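Long-range contacts in carbon monoxide dehydrogenase (Thermococcus sp. AM4, PDB 6T7J), which probably catalyses the oxidation of carbon monoxide to carbon dioxide, as nickel-iron CO dehydrogenases do, and is captured here with a nickel-free cluster C: residues A21-K26 with R403-K408; S15-V20 with V456-S461; D260-V265 with E394-R399; L254-E259 with K408-A413. All coordinates share one frame; numbering follows the deposited sequence.

The long connection from helix 381-395 to strand 411-415 links interactions 3, 1 and 4, whereas interaction 2 lies nearer the centre of the chain. Interactions 1 and 4 share K408, and their centres are about 13 Å apart. Interaction 3 is the buried one, with a guanidinium and a tyrosine ring packed at the start of a parallel-sheet strand; the other three are partly buried. At helix 20-30, interaction 1 relies on a glutamate, a lysine and a histidine beside a leucine-proline contact; interaction 2, in the loop leading into that helix, on a serine, a histidine and a backbone bridge. Interaction 4 is sparest, mostly backbone meeting backbone, with two exposed lysines at its margin.

Interaction 1 of 4, residues A21-K26 with R403-K408; sequences AELIEK and RVHIPK
E22, L23 and K26 lie on one side of helix 20-30 near the N-terminus, and there they meet H405, P407 and the backbone of R403 in the extended connection that follows helix 381-395. The shortest link is a His-carboxylate hydrogen bond, H405 NE2 to E22 OE1 at 2.6 Å. It is almost straight, with an angle of 177° at the hydrogen. The oxygen lies in the imidazole plane at the ring edge, while the carboxylate is turned steeply against the ring. A phosphate ion, probably from the crystallisation liquor, lies close to E22 OE2. Beside this bond, L23 CD1 meets P407 CG tip to tip at 3.6 Å. The same methyl also reaches the imidazole edge, 3.7 Å from H405 CD2. One turn further along the helix, K26 runs past H405 in the opposite direction, its CD over H405 CB. A bend at the last torsion (chi4 -60°) of an otherwise extended chain turns NZ onto R403 O, 3.0 Å away and tilted out of the carbonyl plane. K26 NZ also forms a salt bridge with E30 and a hydrogen bond to I330 O, while the R403 guanidinium turns to C354 O and makes a cation-pi contact with Y355. A leucine in place of K26 would probably leave the R403 carbonyl without its lysine donor and E30 without its lysine salt-bridge partner. The helix thus grips the connection at two polar points, R403 O and H405, with the L23-P407 contact beside the second. The carboxylate of E22 would be expected to favour a protonated H405.

Interaction 2 of 4, residues S15-V20 with V456-S461; sequences SATKGV and VKHNYS
S15 and H458 form a single beta bridge, and their side chains meet as well: S15 OG lies 3.1 Å from H458 ND1, near the imidazole plane at its edge, in a hydrogen bond. Two further bonds reach that hydroxyl from its own segment. T17 N donates to S15 OG at 3.0 Å, which makes an ST turn, and T17 OG1 donates to it as well. This second bond is possible because T17 holds OG1 between its backbone N and carbonyl carbon (chi1 50°), which sends CG2 the other way, to 3.3 Å from N459 ND2. H458 extends with CG anti to its N (chi1 177°), bringing the ring beside S15 and leaving V20 CG2 obliquely placed at 3.8 Å from ND1. N459 ND2 lies over one face of that ring, its amide fixed through OD1 by N452. On the backbone side, A16 N donates to H458 O at 2.8 Å, and A16 CB packs on Y460 CA. The bridge ties the approach to helix 20-30 to the start of helix 460-471; M488 of helix 480-489 touches T17 and N459, and P610 of helix 610-627 touches Y460.

Interaction 3 of 4, residues D260-V265 with E394-R399; sequences DYVNIV and ENYPNR
V262 and Y396 supply the apolar part of the contact, V262 CG2 lying 3.7 Å from Y396 CB and equally near the ring carbons CG and CD1. Extended at its first torsion (chi1 179°), the Y396 side chain reaches across the beginning of segment 260-265, which brings CE1 to 3.7 Å from Y261 O and OH to the backbone of D260, 3.7 Å from its carbonyl carbon. The ring also has a planar partner: Y396 CE1 lies 3.8 Å above one face of the R399 guanidinium, toward its rim. An alanine in place of Y396 would probably open a gap beside V262 and take away the ring edge carbon that lies over the R399 guanidinium. The polar contacts centre on R399. Its NH1 gives a weak, bent hydrogen bond to Y261 O at 3.0 Å, and its stronger partner is E335, reached by a salt bridge. N263 ND2 sits 3.0 Å from R399 NH1, but both are donors and do not bond; the N263 amide and R399 guanidinium planes are only 18° apart, and N263 ND2 and R399 NH2 share K258 O as acceptor. E335 OE1 also accepts from N263 N. The 3-10 segment 396-398, which follows helix 381-395, thus packs against strand 261-268 of a parallel sheet in order 3-2-1-4-5-6, as in Rossmann-like alpha/beta domains.

Interaction 4 of 4, residues L254-E259 with K408-A413; sequences LGVLKE and KHKMEA
H409 O receives G255 N at 3.0 Å, the one hydrogen bond between the two segments and a weak one, since its angle at the hydrogen is only 129°. G255 stands in the 3-10 turn of residues 254-256, and its lack of a side chain lets the turn lie close against the connection. A beta carbon modelled on it would lie 2.5 Å from H409 O and would clash with K408 O as well. G255 CA is 4.0 Å from K408 O, so the glycine packs directly on peptide backbone. The side-chain part is slight and falls to K410. The extended first torsion of K410 (chi1 175°) carries CD alongside the turn, to 4.0 Å from G255 O and 4.3 Å from V256 CG1. Bends at chi3 and chi4 then turn the amine aside; K410 NZ stays 6.1 Å from K258 NZ, a like charge, and forms a long, weak ion pair with E251. Beyond the contact, L254 and V256 both pack on A319 of strand 318-320, L254 also on L23, and H409 lies beside E22 and a phosphate ion, probably from the crystallisation liquor. Backbone bonds pair M411 with A252 and A413 with A250. The contact therefore lies where the two-stranded antiparallel pair of 248-252 and 411-415 gives way, one strand passing into a 3-10 turn and the other preceded by irregular chain.

Interaction 1 of 4, residues A21-K26 with R403-K408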
loop_
_atom_site.group_PDB
_atom_site.type_symbol
_atom_site.label_atom_id
_atom_site.label_comp_id
_atom_site.label_asym_id
_atom_site.label_seq_id
_atom_site.Cartn_x
_atom_site.Cartn_y
_atom_site.Cartn_z
ATOM N N ALA A 21 -3.307 -30.565 20.513
ATOM C CA ALA A 21 -4.253 -31.591 20.088
ATOM C C ALA A 21 -5.461 -31.653 21.019
ATOM O O ALA A 21 -6.610 -31.687 20.560
ATOM C CB ALA A 21 -3.554 -32.948 20.025
ATOM N N GLU A 22 -5.213 -31.685 22.335
ATOM C CA GLU A 22 -6.310 -31.751 23.297
ATOM C C GLU A 22 -7.293 -30.608 23.089
ATOM O O GLU A 22 -8.513 -30.809 23.131
ATOM C CB GLU A 22 -5.774 -31.721 24.730
ATOM C CG GLU A 22 -4.354 -32.230 24.914
ATOM C CD GLU A 22 -3.852 -32.025 26.337
ATOM O OE1 GLU A 22 -4.622 -31.504 27.173
ATOM O OE2 GLU A 22 -2.689 -32.382 26.622
ATOM N N LEU A 23 -6.780 -29.404 22.840
ATOM C CA LEU A 23 -7.653 -28.244 22.725
ATOM C C LEU A 23 -8.370 -28.199 21.382
ATOM O O LEU A 23 -9.509 -27.728 21.313
ATOM C CB LEU A 23 -6.853 -26.965 22.955
ATOM C CG LEU A 23 -6.811 -26.455 24.399
ATOM C CD1 LEU A 23 -6.658 -27.588 25.404
ATOM C CD2 LEU A 23 -5.689 -25.459 24.557
ATOM N N ILE A 24 -7.740 -28.694 20.314
ATOM C CA ILE A 24 -8.462 -28.828 19.050
ATOM C C ILE A 24 -9.625 -29.800 19.209
ATOM O O ILE A 24 -10.737 -29.556 18.716
ATOM C CB ILE A 24 -7.503 -29.259 17.926
ATOM C CG1 ILE A 24 -6.466 -28.166 17.672
ATOM C CG2 ILE A 24 -8.272 -29.554 16.645
ATOM C CD1 ILE A 24 -5.465 -28.518 16.602
ATOM N N GLU A 25 -9.404 -30.905 19.926
ATOM C CA GLU A 25 -10.495 -31.850 20.142
ATOM C C GLU A 25 -11.580 -31.263 21.039
ATOM O O GLU A 25 -12.769 -31.532 20.839
ATOM C CB GLU A 25 -9.965 -33.139 20.739
ATOM C CG GLU A 25 -8.773 -33.676 20.035
ATOM C CD GLU A 25 -8.161 -34.746 20.847
ATOM O OE1 GLU A 25 -6.952 -35.047 20.665
ATOM O OE2 GLU A 25 -8.937 -35.376 21.612
ATOM N N LYS A 26 -11.185 -30.480 22.047
ATOM C CA LYS A 26 -12.175 -29.803 22.880
ATOM C C LYS A 26 -13.016 -28.837 22.056
ATOM O O LYS A 26 -14.241 -28.767 22.221
ATOM C CB LYS A 26 -11.480 -29.070 24.027
ATOM C CG LYS A 26 -12.432 -28.368 24.978
ATOM C CD LYS A 26 -11.697 -27.821 26.189
ATOM C CE LYS A 26 -12.669 -27.363 27.261
ATOM N NZ LYS A 26 -13.564 -26.281 26.773
ATOM N N ARG A 403 -16.142 -26.340 32.218
ATOM C CA ARG A 403 -15.614 -26.453 30.864
ATOM C C ARG A 403 -14.159 -26.000 30.774
ATOM O O ARG A 403 -13.704 -25.567 29.713
ATOM C CB ARG A 403 -16.471 -25.650 29.886
ATOM C CG ARG A 403 -17.956 -25.942 29.967
ATOM C CD ARG A 403 -18.766 -24.813 29.352
ATOM N NE ARG A 403 -18.381 -24.556 27.967
ATOM C CZ ARG A 403 -18.615 -23.416 27.326
ATOM N NH1 ARG A 403 -18.228 -23.272 26.065
ATOM N NH2 ARG A 403 -19.238 -22.420 27.943
ATOM N N VAL A 404 -13.417 -26.096 31.873
ATOM C CA VAL A 404 -12.031 -25.645 31.925
ATOM C C VAL A 404 -11.114 -26.843 31.726
ATOM O O VAL A 404 -11.250 -27.861 32.416
ATOM C CB VAL A 404 -11.726 -24.931 33.254
ATOM C CG1 VAL A 404 -10.222 -24.826 33.470
ATOM C CG2 VAL A 404 -12.366 -23.551 33.271
ATOM N N HIS A 405 -10.181 -26.723 30.780
ATOM C CA HIS A 405 -9.153 -27.739 30.553
ATOM C C HIS A 405 -7.872 -27.016 30.151
ATOM O O HIS A 405 -7.695 -26.654 28.985
ATOM C CB HIS A 405 -9.577 -28.745 29.490
ATOM C CG HIS A 405 -8.519 -29.751 29.154
ATOM N ND1 HIS A 405 -8.491 -31.015 29.705
ATOM C CD2 HIS A 405 -7.450 -29.679 28.327
ATOM C CE1 HIS A 405 -7.452 -31.677 29.230
ATOM N NE2 HIS A 405 -6.802 -30.889 28.393
ATOM N N ILE A 406 -6.990 -26.801 31.117
ATOM C CA ILE A 406 -5.676 -26.212 30.876
ATOM C C ILE A 406 -4.680 -27.355 30.726
ATOM O O ILE A 406 -4.565 -28.181 31.644
ATOM C CB ILE A 406 -5.265 -25.268 32.015
ATOM C CG1 ILE A 406 -6.301 -24.155 32.189
ATOM C CG2 ILE A 406 -3.881 -24.686 31.756
ATOM C CD1 ILE A 406 -6.088 -23.310 33.429
ATOM N N PRO A 407 -3.972 -27.465 29.604
ATOM C CA PRO A 407 -2.951 -28.513 29.491
ATOM C C PRO A 407 -1.820 -28.279 30.486
ATOM O O PRO A 407 -1.294 -27.170 30.604
ATOM C CB PRO A 407 -2.474 -28.392 28.039
ATOM C CG PRO A 407 -3.578 -27.670 27.328
ATOM C CD PRO A 407 -4.162 -26.735 28.340
ATOM N N LYS A 408 -1.459 -29.349 31.207
ATOM C CA LYS A 408 -0.387 -29.292 32.204
ATOM C C LYS A 408 0.917 -28.783 31.613
ATOM O O LYS A 408 1.731 -28.182 32.324
ATOM C CB LYS A 408 -0.166 -30.684 32.808
ATOM C CG LYS A 408 0.243 -30.718 34.288
ATOM C CD LYS A 408 1.654 -30.179 34.526
ATOM C CE LYS A 408 2.069 -30.238 35.985
ATOM N NZ LYS A 408 3.490 -29.820 36.159
#

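Interaction 2 of 4, residues S15-V20 with V456-S461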
loop_
_atom_site.group_PDB
_atom_site.type_symbol
_atom_site.label_atom_id
_atom_site.label_comp_id
_atom_site.label_asym_id
_atom_site.label_seq_id
_atom_site.Cartn_x
_atom_site.Cartn_y
_atom_site.Cartn_z
ATOM N N SER A 15 0.240 -30.968 15.466
ATOM C CA SER A 15 1.155 -30.003 16.054
ATOM C C SER A 15 2.324 -30.722 16.711
ATOM O O SER A 15 2.297 -31.936 16.932
ATOM C CB SER A 15 0.437 -29.113 17.073
ATOM O OG SER A 15 1.358 -28.525 17.973
ATOM N N ALA A 16 3.355 -29.941 17.032
ATOM C CA ALA A 16 4.558 -30.441 17.680
ATOM C C ALA A 16 4.708 -29.953 19.113
ATOM O O ALA A 16 5.688 -30.312 19.776
ATOM C CB ALA A 16 5.797 -30.046 16.870
ATOM N N THR A 17 3.780 -29.142 19.606
ATOM C CA THR A 17 3.793 -28.676 20.984
ATOM C C THR A 17 2.669 -29.353 21.757
ATOM O O THR A 17 1.541 -29.457 21.266
ATOM C CB THR A 17 3.646 -27.153 21.060
ATOM O OG1 THR A 17 2.537 -26.735 20.257
ATOM C CG2 THR A 17 4.909 -26.476 20.554
ATOM N N LYS A 18 2.987 -29.819 22.962
ATOM C CA LYS A 18 2.023 -30.568 23.755
ATOM C C LYS A 18 0.877 -29.665 24.203
ATOM O O LYS A 18 1.099 -28.541 24.664
ATOM C CB LYS A 18 2.713 -31.195 24.967
ATOM C CG LYS A 18 3.863 -32.128 24.624
ATOM C CD LYS A 18 3.369 -33.371 23.899
ATOM C CE LYS A 18 4.527 -34.177 23.327
ATOM N NZ LYS A 18 4.672 -33.985 21.855
ATOM N N GLY A 19 -0.351 -30.158 24.057
ATOM C CA GLY A 19 -1.543 -29.445 24.462
ATOM C C GLY A 19 -2.402 -28.951 23.315
ATOM O O GLY A 19 -3.600 -28.709 23.519
ATOM N N VAL A 20 -1.830 -28.796 22.121
ATOM C CA VAL A 20 -2.596 -28.278 20.990
ATOM C C VAL A 20 -3.662 -29.279 20.559
ATOM O O VAL A 20 -4.808 -28.905 20.273
ATOM C CB VAL A 20 -1.648 -27.918 19.830
ATOM C CG1 VAL A 20 -2.437 -27.568 18.578
ATOM C CG2 VAL A 20 -0.733 -26.769 20.230
ATOM N N VAL A 456 1.445 -26.247 7.217
ATOM C CA VAL A 456 2.518 -27.114 7.680
ATOM C C VAL A 456 2.243 -27.483 9.133
ATOM O O VAL A 456 1.484 -26.812 9.842
ATOM C CB VAL A 456 3.905 -26.455 7.529
ATOM C CG1 VAL A 456 4.184 -26.132 6.069
ATOM C CG2 VAL A 456 3.995 -25.198 8.385
ATOM N N LYS A 457 2.866 -28.574 9.575
ATOM C CA LYS A 457 2.664 -29.052 10.938
ATOM C C LYS A 457 3.074 -27.982 11.943
ATOM O O LYS A 457 4.134 -27.361 11.814
ATOM C CB LYS A 457 3.453 -30.339 11.175
ATOM C CG LYS A 457 3.165 -30.984 12.521
ATOM C CD LYS A 457 3.730 -32.387 12.613
ATOM C CE LYS A 457 3.286 -33.064 13.902
ATOM N NZ LYS A 457 3.668 -34.504 13.943
ATOM N N HIS A 458 2.227 -27.773 12.950
ATOM C CA HIS A 458 2.361 -26.625 13.840
ATOM C C HIS A 458 3.632 -26.725 14.678
ATOM O O HIS A 458 3.801 -27.666 15.463
ATOM C CB HIS A 458 1.132 -26.512 14.736
ATOM C CG HIS A 458 1.211 -25.395 15.727
ATOM N ND1 HIS A 458 1.121 -25.597 17.087
ATOM C CD2 HIS A 458 1.383 -24.062 15.555
ATOM C CE1 HIS A 458 1.230 -24.437 17.711
ATOM N NE2 HIS A 458 1.389 -23.490 16.804
ATOM N N ASN A 459 4.523 -25.749 14.498
ATOM C CA ASN A 459 5.781 -25.620 15.229
ATOM C C ASN A 459 6.753 -26.759 14.941
ATOM O O ASN A 459 7.859 -26.772 15.488
ATOM C CB ASN A 459 5.531 -25.522 16.736
ATOM C CG ASN A 459 4.965 -24.177 17.149
ATOM O OD1 ASN A 459 5.123 -23.180 16.444
ATOM N ND2 ASN A 459 4.301 -24.144 18.297
ATOM N N TYR A 460 6.373 -27.706 14.078
ATOM C CA TYR A 460 7.262 -28.833 13.804
ATOM C C TYR A 460 8.524 -28.386 13.080
ATOM O O TYR A 460 9.630 -28.813 13.432
ATOM C CB TYR A 460 6.540 -29.908 12.991
ATOM C CG TYR A 460 7.418 -31.106 12.691
ATOM C CD1 TYR A 460 7.676 -32.063 13.664
ATOM C CD2 TYR A 460 8.004 -31.269 11.441
ATOM C CE1 TYR A 460 8.485 -33.153 13.399
ATOM C CE2 TYR A 460 8.815 -32.357 11.168
ATOM C CZ TYR A 460 9.051 -33.294 12.150
ATOM O OH TYR A 460 9.855 -34.377 11.885
ATOM N N SER A 461 8.386 -27.534 12.063
ATOM C CA SER A 461 9.563 -27.124 11.305
ATOM C C SER A 461 10.473 -26.230 12.140
ATOM O O SER A 461 11.699 -26.375 12.087
ATOM C CB SER A 461 9.146 -26.433 10.008
ATOM O OG SER A 461 8.729 -27.386 9.043
#

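Interaction 3 of 4, residues D260-V265 with E394-R399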
loop_
_atom_site.group_PDB
_atom_site.type_symbol
_atom_site.label_atom_id
_atom_site.label_comp_id
_atom_site.label_asym_id
_atom_site.label_seq_id
_atom_site.Cartn_x
_atom_site.Cartn_y
_atom_site.Cartn_z
ATOM N N ASP A 260 -6.808 -21.017 39.886
ATOM C CA ASP A 260 -7.297 -20.190 40.979
ATOM C C ASP A 260 -6.876 -18.734 40.851
ATOM O O ASP A 260 -7.041 -17.966 41.803
ATOM C CB ASP A 260 -6.821 -20.751 42.318
ATOM C CG ASP A 260 -7.063 -22.240 42.446
ATOM O OD1 ASP A 260 -8.077 -22.734 41.908
ATOM O OD2 ASP A 260 -6.238 -22.913 43.094
ATOM N N TYR A 261 -6.336 -18.337 39.704
ATOM C CA TYR A 261 -5.965 -16.955 39.449
ATOM C C TYR A 261 -6.755 -16.423 38.262
ATOM O O TYR A 261 -7.064 -17.163 37.321
ATOM C CB TYR A 261 -4.466 -16.811 39.153
ATOM C CG TYR A 261 -3.543 -17.109 40.313
ATOM C CD1 TYR A 261 -3.329 -18.414 40.739
ATOM C CD2 TYR A 261 -2.866 -16.086 40.967
ATOM C CE1 TYR A 261 -2.477 -18.692 41.793
ATOM C CE2 TYR A 261 -2.012 -16.354 42.023
ATOM C CZ TYR A 261 -1.821 -17.659 42.430
ATOM O OH TYR A 261 -0.973 -17.933 43.477
ATOM N N VAL A 262 -7.091 -15.131 38.321
ATOM C CA VAL A 262 -7.544 -14.431 37.128
ATOM C C VAL A 262 -6.474 -14.574 36.061
ATOM O O VAL A 262 -5.284 -14.405 36.338
ATOM C CB VAL A 262 -7.825 -12.955 37.445
ATOM C CG1 VAL A 262 -8.274 -12.212 36.190
ATOM C CG2 VAL A 262 -8.855 -12.830 38.555
ATOM N N ASN A 263 -6.877 -14.923 34.845
ATOM C CA ASN A 263 -5.937 -15.087 33.743
ATOM C C ASN A 263 -6.166 -13.972 32.734
ATOM O O ASN A 263 -7.266 -13.847 32.183
ATOM C CB ASN A 263 -6.091 -16.455 33.079
ATOM C CG ASN A 263 -5.561 -17.586 33.940
ATOM O OD1 ASN A 263 -4.453 -17.513 34.471
ATOM N ND2 ASN A 263 -6.354 -18.643 34.078
ATOM N N ILE A 264 -5.137 -13.165 32.495
ATOM C CA ILE A 264 -5.211 -12.067 31.536
ATOM C C ILE A 264 -4.161 -12.306 30.463
ATOM O O ILE A 264 -2.965 -12.390 30.770
ATOM C CB ILE A 264 -5.006 -10.700 32.206
ATOM C CG1 ILE A 264 -6.032 -10.487 33.318
ATOM C CG2 ILE A 264 -5.103 -9.586 31.176
ATOM C CD1 ILE A 264 -5.852 -9.187 34.062
ATOM N N VAL A 265 -4.601 -12.402 29.207
ATOM C CA VAL A 265 -3.697 -12.604 28.079
ATOM C C VAL A 265 -3.437 -11.260 27.417
ATOM O O VAL A 265 -4.363 -10.463 27.232
ATOM C CB VAL A 265 -4.281 -13.615 27.072
ATOM C CG1 VAL A 265 -3.333 -13.812 25.895
ATOM C CG2 VAL A 265 -4.576 -14.945 27.759
ATOM N N GLU A 394 -13.232 -8.673 37.411
ATOM C CA GLU A 394 -14.665 -8.743 37.671
ATOM C C GLU A 394 -15.337 -9.808 36.817
ATOM O O GLU A 394 -16.395 -10.323 37.194
ATOM C CB GLU A 394 -15.304 -7.378 37.431
ATOM C CG GLU A 394 -14.885 -6.324 38.441
ATOM C CD GLU A 394 -14.866 -4.927 37.859
ATOM O OE1 GLU A 394 -14.441 -3.993 38.574
ATOM O OE2 GLU A 394 -15.271 -4.761 36.690
ATOM N N ASN A 395 -14.750 -10.144 35.666
ATOM C CA ASN A 395 -15.270 -11.256 34.880
ATOM C C ASN A 395 -14.862 -12.613 35.437
ATOM O O ASN A 395 -15.480 -13.622 35.078
ATOM C CB ASN A 395 -14.812 -11.147 33.425
ATOM C CG ASN A 395 -15.609 -12.045 32.498
ATOM O OD1 ASN A 395 -16.798 -12.283 32.716
ATOM N ND2 ASN A 395 -14.956 -12.553 31.460
ATOM N N TYR A 396 -13.828 -12.659 36.277
ATOM C CA TYR A 396 -13.402 -13.930 36.873
ATOM C C TYR A 396 -14.532 -14.799 37.431
ATOM O O TYR A 396 -14.497 -16.018 37.193
ATOM C CB TYR A 396 -12.358 -13.678 37.969
ATOM C CG TYR A 396 -11.881 -14.942 38.659
ATOM C CD1 TYR A 396 -10.956 -15.782 38.050
ATOM C CD2 TYR A 396 -12.353 -15.294 39.920
ATOM C CE1 TYR A 396 -10.515 -16.938 38.674
ATOM C CE2 TYR A 396 -11.917 -16.450 40.552
ATOM C CZ TYR A 396 -10.997 -17.265 39.924
ATOM O OH TYR A 396 -10.558 -18.413 40.545
ATOM N N PRO A 397 -15.525 -14.282 38.166
ATOM C CA PRO A 397 -16.589 -15.171 38.674
ATOM C C PRO A 397 -17.392 -15.876 37.592
ATOM O O PRO A 397 -18.097 -16.845 37.903
ATOM C CB PRO A 397 -17.479 -14.225 39.491
ATOM C CG PRO A 397 -16.576 -13.131 39.904
ATOM C CD PRO A 397 -15.630 -12.934 38.755
ATOM N N ASN A 398 -17.314 -15.434 36.340
ATOM C CA ASN A 398 -18.101 -16.015 35.262
ATOM C C ASN A 398 -17.394 -17.166 34.559
ATOM O O ASN A 398 -17.916 -17.676 33.562
ATOM C CB ASN A 398 -18.469 -14.939 34.240
ATOM C CG ASN A 398 -19.368 -13.871 34.821
ATOM O OD1 ASN A 398 -20.320 -14.172 35.543
ATOM N ND2 ASN A 398 -19.070 -12.612 34.515
ATOM N N ARG A 399 -16.234 -17.583 35.044
ATOM C CA ARG A 399 -15.488 -18.649 34.386
ATOM C C ARG A 399 -16.231 -19.972 34.508
ATOM O O ARG A 399 -16.408 -20.471 35.628
ATOM C CB ARG A 399 -14.092 -18.780 34.988
ATOM C CG ARG A 399 -13.359 -20.032 34.538
ATOM C CD ARG A 399 -12.118 -20.281 35.372
ATOM N NE ARG A 399 -11.150 -19.198 35.239
ATOM C CZ ARG A 399 -9.856 -19.318 35.513
ATOM N NH1 ARG A 399 -9.047 -18.278 35.363
ATOM N NH2 ARG A 399 -9.370 -20.478 35.935
#

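Interaction 4 of 4, residues L254-E259 with K408-A413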
loop_
_atom_site.group_PDB
_atom_site.type_symbol
_atom_site.label_atom_id
_atom_site.label_comp_id
_atom_site.label_asym_id
_atom_site.label_seq_id
_atom_site.Cartn_x
_atom_site.Cartn_y
_atom_site.Cartn_z
ATOM N N LEU A 254 0.898 -23.368 27.327
ATOM C CA LEU A 254 -0.381 -23.016 27.933
ATOM C C LEU A 254 -0.519 -23.477 29.377
ATOM O O LEU A 254 -1.535 -23.163 30.006
ATOM C CB LEU A 254 -1.522 -23.585 27.089
ATOM C CG LEU A 254 -1.779 -22.804 25.798
ATOM C CD1 LEU A 254 -2.784 -23.518 24.920
ATOM C CD2 LEU A 254 -2.248 -21.392 26.115
ATOM N N GLY A 255 0.459 -24.202 29.920
ATOM C CA GLY A 255 0.427 -24.550 31.330
ATOM C C GLY A 255 0.634 -23.379 32.268
ATOM O O GLY A 255 0.525 -23.555 33.486
ATOM N N VAL A 256 0.931 -22.193 31.729
ATOM C CA VAL A 256 1.126 -21.005 32.558
ATOM C C VAL A 256 -0.184 -20.355 32.969
ATOM O O VAL A 256 -0.176 -19.447 33.808
ATOM C CB VAL A 256 2.012 -19.985 31.820
ATOM C CG1 VAL A 256 3.363 -20.599 31.508
ATOM C CG2 VAL A 256 1.334 -19.515 30.542
ATOM N N LEU A 257 -1.308 -20.785 32.401
ATOM C CA LEU A 257 -2.608 -20.296 32.834
ATOM C C LEU A 257 -3.047 -21.041 34.087
ATOM O O LEU A 257 -2.928 -22.267 34.172
ATOM C CB LEU A 257 -3.643 -20.462 31.722
ATOM C CG LEU A 257 -3.376 -19.667 30.442
ATOM C CD1 LEU A 257 -3.988 -20.367 29.241
ATOM C CD2 LEU A 257 -3.907 -18.246 30.562
ATOM N N LYS A 258 -3.556 -20.291 35.059
ATOM C CA LYS A 258 -3.818 -20.800 36.397
ATOM C C LYS A 258 -5.306 -21.061 36.606
ATOM O O LYS A 258 -6.164 -20.439 35.974
ATOM C CB LYS A 258 -3.313 -19.808 37.449
ATOM C CG LYS A 258 -1.909 -20.085 37.976
ATOM C CD LYS A 258 -0.890 -20.239 36.864
ATOM C CE LYS A 258 0.442 -20.739 37.403
ATOM N NZ LYS A 258 0.957 -19.872 38.502
ATOM N N GLU A 259 -5.604 -21.990 37.518
ATOM C CA GLU A 259 -6.993 -22.315 37.828
ATOM C C GLU A 259 -7.582 -21.371 38.864
ATOM O O GLU A 259 -8.746 -20.974 38.751
ATOM C CB GLU A 259 -7.102 -23.750 38.328
ATOM C CG GLU A 259 -7.308 -24.737 37.232
ATOM C CD GLU A 259 -6.075 -25.537 36.956
ATOM O OE1 GLU A 259 -4.954 -25.104 37.312
ATOM O OE2 GLU A 259 -6.257 -26.608 36.376
ATOM N N LYS A 408 -1.459 -29.349 31.207
ATOM C CA LYS A 408 -0.387 -29.292 32.204
ATOM C C LYS A 408 0.917 -28.783 31.613
ATOM O O LYS A 408 1.731 -28.182 32.324
ATOM C CB LYS A 408 -0.166 -30.684 32.808
ATOM C CG LYS A 408 0.243 -30.718 34.288
ATOM C CD LYS A 408 1.654 -30.179 34.526
ATOM C CE LYS A 408 2.069 -30.238 35.985
ATOM N NZ LYS A 408 3.490 -29.820 36.159
ATOM N N HIS A 409 1.125 -29.005 30.323
ATOM C CA HIS A 409 2.444 -28.869 29.726
ATOM C C HIS A 409 2.984 -27.453 29.867
ATOM O O HIS A 409 2.362 -26.483 29.421
ATOM C CB HIS A 409 2.372 -29.295 28.267
ATOM C CG HIS A 409 1.802 -30.667 28.088
ATOM N ND1 HIS A 409 2.541 -31.808 28.310
ATOM C CD2 HIS A 409 0.563 -31.082 27.736
ATOM C CE1 HIS A 409 1.784 -32.869 28.086
ATOM N NE2 HIS A 409 0.581 -32.455 27.737
ATOM N N LYS A 410 4.144 -27.354 30.507
ATOM C CA LYS A 410 4.807 -26.102 30.819
ATOM C C LYS A 410 6.302 -26.335 30.659
ATOM O O LYS A 410 6.798 -27.431 30.929
ATOM C CB LYS A 410 4.454 -25.646 32.244
ATOM C CG LYS A 410 5.165 -24.403 32.739
ATOM C CD LYS A 410 4.497 -23.868 34.004
ATOM C CE LYS A 410 4.240 -24.978 35.020
ATOM N NZ LYS A 410 4.378 -24.499 36.425
ATOM N N MET A 411 7.019 -25.317 30.194
ATOM C CA MET A 411 8.439 -25.502 29.925
ATOM C C MET A 411 9.223 -24.290 30.399
ATOM O O MET A 411 8.741 -23.163 30.306
ATOM C CB MET A 411 8.687 -25.739 28.431
ATOM C CG MET A 411 10.141 -25.981 28.069
ATOM S SD MET A 411 10.909 -27.291 29.037
ATOM C CE MET A 411 10.249 -28.753 28.238
ATOM N N GLU A 412 10.429 -24.517 30.905
ATOM C CA GLU A 412 11.287 -23.411 31.299
ATOM C C GLU A 412 12.072 -22.909 30.096
ATOM O O GLU A 412 12.469 -23.690 29.226
ATOM C CB GLU A 412 12.247 -23.824 32.414
ATOM C CG GLU A 412 13.111 -22.680 32.907
ATOM C CD GLU A 412 13.778 -22.985 34.223
ATOM O OE1 GLU A 412 14.903 -22.497 34.446
ATOM O OE2 GLU A 412 13.177 -23.718 35.035
ATOM N N ALA A 413 12.288 -21.597 30.048
ATOM C CA ALA A 413 12.996 -20.981 28.939
ATOM C C ALA A 413 13.831 -19.819 29.449
ATOM O O ALA A 413 13.354 -19.007 30.247
ATOM C CB ALA A 413 12.018 -20.497 27.865
#